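Long-range contacts in glycoside Hydrolase (Bacteroides uniformis, PDB 5T99), which probably hydrolyses terminal galactose residues from agarose-derived oligosaccharides, as a glycoside hydrolase of family 2 from a gut bacterium: residues I552-G560 with R583-G594; A110-N119 with E146-R156. One frame throughout, in Å; residues are numbered along the deposited sequence.

Interaction 1 of 2, residues I552-G560 with R583-G594; sequences IWTGFDYLG and RSSYFGAVDLCG. With GIF (D-galacto-isofagomine), chain C.
Trp553 and Phe587 meet in the wall of the galacto-isofagomine pocket, at the mouth of the family 2 catalytic barrel. The pyrrole edge of Trp553 points at the face of Phe587, a T-shaped pair with planes at 68° and CD1 of Trp553 3.4 Å from CG of Phe587. One face of the indole takes the inhibitor, with GIF C1 lying 3.4 Å from Trp553 CZ2. The methyl of Thr554 sits over the other face, after a cis peptide bond. NE1 of Trp553 donates in the ring plane to OH of Tyr558 at 2.9 Å, which helps fix the tilt of the indole. CZ of Phe587 reaches GIF O. Glu494 and His349 are among the residues that hydrogen-bond the same ligand.

Next to the aromatic pair, Asp557 ties the two segments together. Its OD1 accepts from Ser585 OG and from Gly588 N, each at 2.7 Å, and the two donors come from opposite faces of the carboxylate plane. The other oxygen, OD2, forms a salt bridge with Lys597. Ser585 OG also accepts from Tyr558 N at 2.9 Å. Ser585 chi1 of 73° places OG between backbone N and carbonyl carbon, within range of both partners. Ser585 CB lies over the centre of the Tyr558 ring, a CH-pi contact.

Backbone bonds close the rest: Asp557 N gives to Val590 O, and Ala589 N to Thr554 O. A CB on Gly588 would clash with Asp557 N. CG1 of Val590 packs over the Phe556 ring, 3.7 Å from CE2. Tryptophan after the last barrel strand, lining the sugar site, is typical of family 2 and related TIM-barrel hydrolases.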
# COMPACT_ATOMS: atom_id res chain seq x y z
N ILE A 552 -1.88 10.70 -7.16
CA ILE A 552 -1.62 10.38 -8.56
C ILE A 552 -2.01 8.96 -8.84
O ILE A 552 -1.98 8.14 -7.94
CB ILE A 552 -0.15 10.64 -8.98
CG1 ILE A 552 0.78 9.50 -8.51
CG2 ILE A 552 0.30 12.03 -8.53
CD1 ILE A 552 2.24 9.72 -8.81
N TRP A 553 -2.41 8.68 -10.09
CA TRP A 553 -2.67 7.31 -10.54
C TRP A 553 -1.51 6.82 -11.44
O TRP A 553 -1.53 7.11 -12.64
CB TRP A 553 -4.00 7.24 -11.32
CG TRP A 553 -4.39 5.81 -11.51
CD1 TRP A 553 -4.14 5.02 -12.59
CD2 TRP A 553 -4.99 4.98 -10.53
NE1 TRP A 553 -4.57 3.74 -12.35
CE2 TRP A 553 -5.10 3.69 -11.08
CE3 TRP A 553 -5.45 5.20 -9.22
CZ2 TRP A 553 -5.66 2.62 -10.37
CZ3 TRP A 553 -6.00 4.16 -8.52
CH2 TRP A 553 -6.11 2.87 -9.10
N THR A 554 -0.48 6.11 -10.96
CA THR A 554 -0.29 5.62 -9.60
C THR A 554 1.17 5.80 -9.22
O THR A 554 2.01 6.12 -10.07
CB THR A 554 -0.57 4.11 -9.53
OG1 THR A 554 0.22 3.42 -10.51
CG2 THR A 554 -2.02 3.83 -9.81
N GLY A 555 1.48 5.57 -7.95
CA GLY A 555 2.86 5.64 -7.45
C GLY A 555 3.74 4.52 -7.96
O GLY A 555 4.87 4.75 -8.38
N PHE A 556 3.21 3.30 -7.89
CA PHE A 556 3.85 2.08 -8.40
C PHE A 556 2.94 1.52 -9.47
O PHE A 556 1.70 1.65 -9.37
CB PHE A 556 4.00 1.01 -7.30
CG PHE A 556 5.37 0.93 -6.67
CD1 PHE A 556 6.06 -0.29 -6.62
CD2 PHE A 556 5.96 2.05 -6.09
CE1 PHE A 556 7.31 -0.38 -6.01
CE2 PHE A 556 7.22 1.96 -5.48
CZ PHE A 556 7.89 0.75 -5.44
N ASP A 557 3.51 0.86 -10.48
CA ASP A 557 2.70 0.02 -11.35
C ASP A 557 2.11 -1.12 -10.53
O ASP A 557 2.64 -1.49 -9.46
CB ASP A 557 3.49 -0.55 -12.55
CG ASP A 557 3.65 0.45 -13.68
OD1 ASP A 557 2.68 1.18 -13.98
OD2 ASP A 557 4.74 0.49 -14.29
N TYR A 558 1.03 -1.67 -11.05
CA TYR A 558 0.28 -2.75 -10.40
C TYR A 558 -0.18 -3.76 -11.45
O TYR A 558 -0.23 -3.45 -12.63
CB TYR A 558 -0.94 -2.17 -9.66
CG TYR A 558 -1.85 -1.36 -10.55
CD1 TYR A 558 -2.92 -1.95 -11.23
CD2 TYR A 558 -1.64 -0.00 -10.74
CE1 TYR A 558 -3.76 -1.21 -12.05
CE2 TYR A 558 -2.47 0.74 -11.57
CZ TYR A 558 -3.53 0.14 -12.21
OH TYR A 558 -4.34 0.88 -13.03
N LEU A 559 -0.54 -4.95 -10.99
CA LEU A 559 -1.00 -6.02 -11.85
C LEU A 559 -2.46 -5.80 -12.24
O LEU A 559 -3.25 -5.34 -11.43
CB LEU A 559 -0.84 -7.36 -11.13
CG LEU A 559 0.60 -7.83 -10.91
CD1 LEU A 559 0.67 -8.86 -9.79
CD2 LEU A 559 1.18 -8.43 -12.19
N GLY A 560 -2.80 -6.14 -13.49
CA GLY A 560 -4.13 -5.87 -14.08
C GLY A 560 -5.04 -7.09 -14.13
O GLY A 560 -4.57 -8.24 -14.07
N ARG A 583 -0.38 -7.57 -19.29
CA ARG A 583 -0.93 -8.06 -18.01
C ARG A 583 -0.82 -7.08 -16.82
O ARG A 583 -1.33 -7.40 -15.74
CB ARG A 583 -0.23 -9.37 -17.61
CG ARG A 583 1.20 -9.20 -17.11
CD ARG A 583 1.81 -10.48 -16.58
NE ARG A 583 3.26 -10.34 -16.40
CZ ARG A 583 4.11 -11.33 -16.12
NH1 ARG A 583 5.41 -11.07 -16.00
NH2 ARG A 583 3.66 -12.59 -15.96
N SER A 584 -0.12 -5.96 -16.98
CA SER A 584 0.08 -5.00 -15.88
C SER A 584 0.12 -3.55 -16.38
O SER A 584 -0.01 -3.29 -17.58
CB SER A 584 1.32 -5.39 -15.02
OG SER A 584 2.56 -5.20 -15.67
N SER A 585 0.28 -2.61 -15.45
CA SER A 585 0.04 -1.20 -15.75
C SER A 585 1.26 -0.46 -16.27
O SER A 585 2.40 -0.95 -16.19
CB SER A 585 -0.50 -0.48 -14.51
OG SER A 585 0.51 -0.30 -13.53
N TYR A 586 0.98 0.73 -16.81
CA TYR A 586 1.98 1.72 -17.18
C TYR A 586 1.81 3.05 -16.42
O TYR A 586 2.61 3.99 -16.61
CB TYR A 586 1.86 2.00 -18.68
CG TYR A 586 2.01 0.80 -19.59
CD1 TYR A 586 3.21 0.55 -20.26
CD2 TYR A 586 0.94 -0.07 -19.81
CE1 TYR A 586 3.35 -0.54 -21.11
CE2 TYR A 586 1.07 -1.16 -20.65
CZ TYR A 586 2.28 -1.38 -21.31
OH TYR A 586 2.40 -2.47 -22.13
N PHE A 587 0.80 3.14 -15.56
CA PHE A 587 0.46 4.39 -14.85
C PHE A 587 1.48 4.77 -13.77
O PHE A 587 1.56 5.93 -13.37
CB PHE A 587 -0.92 4.25 -14.18
CG PHE A 587 -2.07 4.12 -15.14
CD1 PHE A 587 -2.40 5.15 -16.00
CD2 PHE A 587 -2.87 2.97 -15.14
CE1 PHE A 587 -3.48 5.04 -16.86
CE2 PHE A 587 -3.95 2.85 -16.01
CZ PHE A 587 -4.25 3.89 -16.88
N GLY A 588 2.21 3.78 -13.27
CA GLY A 588 3.15 3.98 -12.17
C GLY A 588 4.26 4.96 -12.50
O GLY A 588 4.80 4.94 -13.60
N ALA A 589 4.58 5.82 -11.54
CA ALA A 589 5.80 6.62 -11.59
C ALA A 589 7.04 5.74 -11.40
O ALA A 589 8.13 6.05 -11.89
CB ALA A 589 5.76 7.71 -10.54
N VAL A 590 6.86 4.65 -10.66
CA VAL A 590 7.88 3.64 -10.42
C VAL A 590 7.32 2.35 -11.01
O VAL A 590 6.12 2.11 -10.90
CB VAL A 590 8.16 3.50 -8.90
CG1 VAL A 590 9.16 2.40 -8.60
CG2 VAL A 590 8.67 4.83 -8.33
N ASP A 591 8.18 1.54 -11.63
CA ASP A 591 7.73 0.30 -12.30
C ASP A 591 7.39 -0.79 -11.29
O ASP A 591 7.64 -0.65 -10.09
CB ASP A 591 8.73 -0.16 -13.38
CG ASP A 591 9.92 -0.98 -12.84
OD1 ASP A 591 9.96 -1.39 -11.65
OD2 ASP A 591 10.84 -1.25 -13.63
N LEU A 592 6.84 -1.89 -11.79
CA LEU A 592 6.32 -2.98 -10.95
C LEU A 592 7.34 -3.67 -10.04
O LEU A 592 6.96 -4.26 -9.02
CB LEU A 592 5.66 -4.02 -11.85
CG LEU A 592 4.77 -5.11 -11.27
CD1 LEU A 592 3.50 -4.49 -10.68
CD2 LEU A 592 4.43 -6.11 -12.36
N CYS A 593 8.63 -3.62 -10.39
CA CYS A 593 9.68 -4.22 -9.55
C CYS A 593 10.43 -3.17 -8.70
O CYS A 593 11.42 -3.48 -8.04
CB CYS A 593 10.65 -5.07 -10.40
SG CYS A 593 11.76 -4.15 -11.49
N GLY A 594 9.93 -1.93 -8.69
CA GLY A 594 10.46 -0.88 -7.85
C GLY A 594 11.56 -0.04 -8.45
O GLY A 594 12.30 0.62 -7.71
C GIF C . -10.01 4.44 -11.35
N GIF C . -9.82 5.61 -12.19
O GIF C . -6.94 5.54 -15.51
C1 GIF C . -8.73 3.61 -11.32
O1 GIF C . -9.14 2.53 -13.43
C2 GIF C . -8.21 3.35 -12.73
O2 GIF C . -9.00 2.37 -10.68
C3 GIF C . -7.99 4.65 -13.50
C4 GIF C . -9.28 5.47 -13.53
C5 GIF C . -7.51 4.37 -14.93
O HOH W 1 6.02 -1.86 -14.68

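Interaction 2 of 2, residues A110-N119 with E146-R156; sequences AMSEAKVWIN and ENVLAVQLTPR
Lys115 and Gln152 face each other as a hydrogen-bonded pair in the antiparallel sheet of the family 2 sugar binding domain. Lys115 N donates to Gln152 O at 2.8 Å, and Gln152 N returns a bond to Lys115 O. Trp117 and Ala150 repeat this exchange, with Trp117 N in the carbonyl plane of Ala150.

At one end Asn119 takes over from the backbone. Its N donates to Val148 O, while its OD1 accepts from Val148 N at 2.9 Å. ND2 gives a nearly straight bond, 176° at the hydrogen, to Asn147 OD1 at 3.1 Å, and a second bond to Tyr140 O. Asn147 OD1 also accepts from Lys142 N. An alanine at this position is likely to leave Val148 N without its acceptor and Asn147 OD1 with one donor fewer.

At the other end Glu113 OE1 forms a salt bridge with Arg156 NE at 2.7 Å. A bend at chi2 (-104°) turns the carboxylate to the arginine. One water accepts from Lys115 NZ and also bonds Thr154 OG1.

Ala114, Val116, Leu149 and Val151 form an apolar face, with Val116 CG1 3.6 Å from Leu149 CD1. On the other face Gln152 CB lies at the Trp117 ring edge, 3.6 Å from CZ3. Alternate backbone groups of 114-118 are thus met by 146-153, while Ala114 and Val116 bond to strand 121-126; side chains extend the pairing at both ends.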
# COMPACT_ATOMS: atom_id res chain seq x y z
N ALA A 110 -9.14 -12.94 3.06
CA ALA A 110 -9.21 -14.13 2.24
C ALA A 110 -9.97 -13.78 0.96
O ALA A 110 -11.14 -13.41 1.01
CB ALA A 110 -9.90 -15.24 3.01
N MET A 111 -9.29 -13.91 -0.17
CA MET A 111 -9.74 -13.42 -1.47
C MET A 111 -10.18 -14.58 -2.37
O MET A 111 -9.34 -15.40 -2.74
CB MET A 111 -8.59 -12.65 -2.13
CG MET A 111 -8.97 -11.87 -3.37
SD MET A 111 -10.04 -10.45 -3.04
CE MET A 111 -8.86 -9.34 -2.24
N SER A 112 -11.46 -14.71 -2.71
CA SER A 112 -12.61 -14.04 -2.09
C SER A 112 -13.69 -15.11 -1.98
O SER A 112 -13.42 -16.28 -2.30
CB SER A 112 -13.07 -12.84 -2.93
OG SER A 112 -13.17 -13.14 -4.31
N GLU A 113 -14.88 -14.75 -1.50
CA GLU A 113 -16.00 -15.68 -1.34
C GLU A 113 -15.60 -16.85 -0.46
O GLU A 113 -15.49 -17.99 -0.92
CB GLU A 113 -16.47 -16.18 -2.70
CG GLU A 113 -17.03 -15.09 -3.58
CD GLU A 113 -18.54 -15.11 -3.66
OE1 GLU A 113 -19.04 -14.85 -4.78
OE2 GLU A 113 -19.23 -15.38 -2.65
N ALA A 114 -15.35 -16.53 0.80
CA ALA A 114 -14.90 -17.53 1.76
C ALA A 114 -16.06 -18.26 2.41
O ALA A 114 -17.09 -17.65 2.75
CB ALA A 114 -14.01 -16.89 2.82
N LYS A 115 -15.90 -19.57 2.56
CA LYS A 115 -16.67 -20.37 3.51
C LYS A 115 -15.67 -21.04 4.46
O LYS A 115 -14.59 -21.44 4.03
CB LYS A 115 -17.49 -21.42 2.77
CG LYS A 115 -18.62 -20.87 1.92
CD LYS A 115 -19.57 -21.98 1.50
CE LYS A 115 -20.74 -21.48 0.68
NZ LYS A 115 -20.31 -21.19 -0.72
N VAL A 116 -16.03 -21.15 5.74
CA VAL A 116 -15.14 -21.74 6.75
C VAL A 116 -15.86 -22.78 7.60
O VAL A 116 -17.00 -22.56 8.03
CB VAL A 116 -14.49 -20.67 7.67
CG1 VAL A 116 -13.50 -21.31 8.64
CG2 VAL A 116 -13.79 -19.60 6.83
N TRP A 117 -15.19 -23.91 7.82
CA TRP A 117 -15.70 -25.03 8.63
C TRP A 117 -14.70 -25.39 9.73
O TRP A 117 -13.50 -25.35 9.51
CB TRP A 117 -15.93 -26.28 7.77
CG TRP A 117 -16.98 -26.16 6.71
CD1 TRP A 117 -18.30 -26.53 6.81
CD2 TRP A 117 -16.80 -25.67 5.38
NE1 TRP A 117 -18.95 -26.29 5.62
CE2 TRP A 117 -18.05 -25.76 4.72
CE3 TRP A 117 -15.71 -25.15 4.67
CZ2 TRP A 117 -18.23 -25.36 3.39
CZ3 TRP A 117 -15.89 -24.76 3.35
CH2 TRP A 117 -17.14 -24.86 2.72
N ILE A 118 -15.22 -25.78 10.89
CA ILE A 118 -14.40 -26.38 11.96
C ILE A 118 -15.00 -27.76 12.30
O ILE A 118 -16.19 -27.87 12.67
CB ILE A 118 -14.23 -25.47 13.21
CG1 ILE A 118 -13.31 -26.11 14.27
CG2 ILE A 118 -15.56 -25.12 13.86
CD1 ILE A 118 -11.86 -26.20 13.86
N ASN A 119 -14.19 -28.80 12.15
CA ASN A 119 -14.63 -30.19 12.35
C ASN A 119 -15.94 -30.52 11.61
O ASN A 119 -16.84 -31.17 12.16
CB ASN A 119 -14.73 -30.48 13.85
CG ASN A 119 -13.40 -30.34 14.55
OD1 ASN A 119 -12.36 -30.65 13.97
ND2 ASN A 119 -13.42 -29.87 15.80
N GLU A 146 -7.69 -34.49 17.46
CA GLU A 146 -7.43 -33.73 16.24
C GLU A 146 -8.61 -32.84 15.87
O GLU A 146 -9.76 -33.19 16.12
CB GLU A 146 -7.06 -34.67 15.09
CG GLU A 146 -5.67 -35.29 15.23
CD GLU A 146 -4.53 -34.28 15.07
OE1 GLU A 146 -4.78 -33.12 14.67
OE2 GLU A 146 -3.37 -34.65 15.33
N ASN A 147 -8.29 -31.68 15.29
CA ASN A 147 -9.27 -30.71 14.80
C ASN A 147 -8.90 -30.33 13.38
O ASN A 147 -7.73 -30.35 13.03
CB ASN A 147 -9.29 -29.43 15.65
CG ASN A 147 -9.70 -29.69 17.08
OD1 ASN A 147 -10.85 -29.46 17.46
ND2 ASN A 147 -8.77 -30.17 17.89
N VAL A 148 -9.89 -29.96 12.58
CA VAL A 148 -9.69 -29.62 11.17
C VAL A 148 -10.42 -28.32 10.84
O VAL A 148 -11.66 -28.27 10.79
CB VAL A 148 -10.18 -30.77 10.25
CG1 VAL A 148 -10.08 -30.39 8.78
CG2 VAL A 148 -9.37 -32.05 10.51
N LEU A 149 -9.63 -27.28 10.59
CA LEU A 149 -10.13 -26.03 10.08
C LEU A 149 -10.01 -26.05 8.56
O LEU A 149 -8.90 -26.24 8.03
CB LEU A 149 -9.32 -24.86 10.66
CG LEU A 149 -9.76 -23.44 10.29
CD1 LEU A 149 -11.21 -23.21 10.66
CD2 LEU A 149 -8.84 -22.43 10.96
N ALA A 150 -11.14 -25.87 7.87
CA ALA A 150 -11.22 -25.89 6.41
C ALA A 150 -11.76 -24.57 5.88
O ALA A 150 -12.76 -24.08 6.38
CB ALA A 150 -12.12 -27.02 5.94
N VAL A 151 -11.10 -24.02 4.87
CA VAL A 151 -11.52 -22.79 4.23
C VAL A 151 -11.66 -23.07 2.74
O VAL A 151 -10.73 -23.61 2.12
CB VAL A 151 -10.50 -21.64 4.44
CG1 VAL A 151 -10.92 -20.38 3.70
CG2 VAL A 151 -10.34 -21.33 5.93
N GLN A 152 -12.82 -22.73 2.19
CA GLN A 152 -13.03 -22.76 0.74
C GLN A 152 -13.22 -21.33 0.24
O GLN A 152 -14.07 -20.59 0.75
CB GLN A 152 -14.26 -23.60 0.37
CG GLN A 152 -14.49 -23.74 -1.14
CD GLN A 152 -15.95 -24.00 -1.52
OE1 GLN A 152 -16.88 -23.46 -0.92
NE2 GLN A 152 -16.14 -24.82 -2.54
N LEU A 153 -12.43 -20.97 -0.77
CA LEU A 153 -12.56 -19.70 -1.46
C LEU A 153 -13.11 -19.96 -2.86
O LEU A 153 -12.58 -20.82 -3.57
CB LEU A 153 -11.19 -19.03 -1.53
CG LEU A 153 -10.53 -18.77 -0.18
CD1 LEU A 153 -9.12 -18.24 -0.38
CD2 LEU A 153 -11.34 -17.80 0.67
N THR A 154 -14.14 -19.23 -3.27
CA THR A 154 -14.69 -19.37 -4.62
C THR A 154 -14.69 -18.03 -5.35
O THR A 154 -15.75 -17.51 -5.71
CB THR A 154 -16.10 -20.02 -4.63
OG1 THR A 154 -16.99 -19.32 -3.74
CG2 THR A 154 -16.03 -21.48 -4.20
N PRO A 155 -13.49 -17.46 -5.59
CA PRO A 155 -13.43 -16.19 -6.32
C PRO A 155 -13.99 -16.34 -7.74
O PRO A 155 -13.70 -17.33 -8.42
CB PRO A 155 -11.93 -15.87 -6.37
CG PRO A 155 -11.25 -17.18 -6.17
CD PRO A 155 -12.14 -17.92 -5.22
N ARG A 156 -14.78 -15.35 -8.15
CA ARG A 156 -15.46 -15.37 -9.44
C ARG A 156 -14.72 -14.54 -10.47
O ARG A 156 -14.01 -13.60 -10.12
CB ARG A 156 -16.87 -14.79 -9.29
CG ARG A 156 -17.74 -15.54 -8.30
CD ARG A 156 -19.16 -15.01 -8.34
NE ARG A 156 -19.99 -15.53 -7.26
CZ ARG A 156 -21.27 -15.19 -7.05
NH1 ARG A 156 -21.88 -14.33 -7.86
NH2 ARG A 156 -21.94 -15.73 -6.03
O HOH W 2 -15.48 -13.14 -6.27
O HOH W 3 -18.41 -18.98 -1.10

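The two contacts lie in different domains, their centres about 32 Å apart and their nearest atoms about 11 Å apart. They share no strand or helix. Interaction 1 is nearer the centre of the chain and joins two parts of the one long irregular connection between strand 549-552 of the barrel and helix 598-607. Interaction 2 joins neighbouring strands of a six-stranded antiparallel sheet, with a buried middle and more accessible polar groups towards Arg156. Interaction 1 is held by a buried carboxylate, scattered backbone bonds and aromatic rings at the ligand. Interaction 2 relies on regular main-chain pairing and has no residue in the ligand pocket.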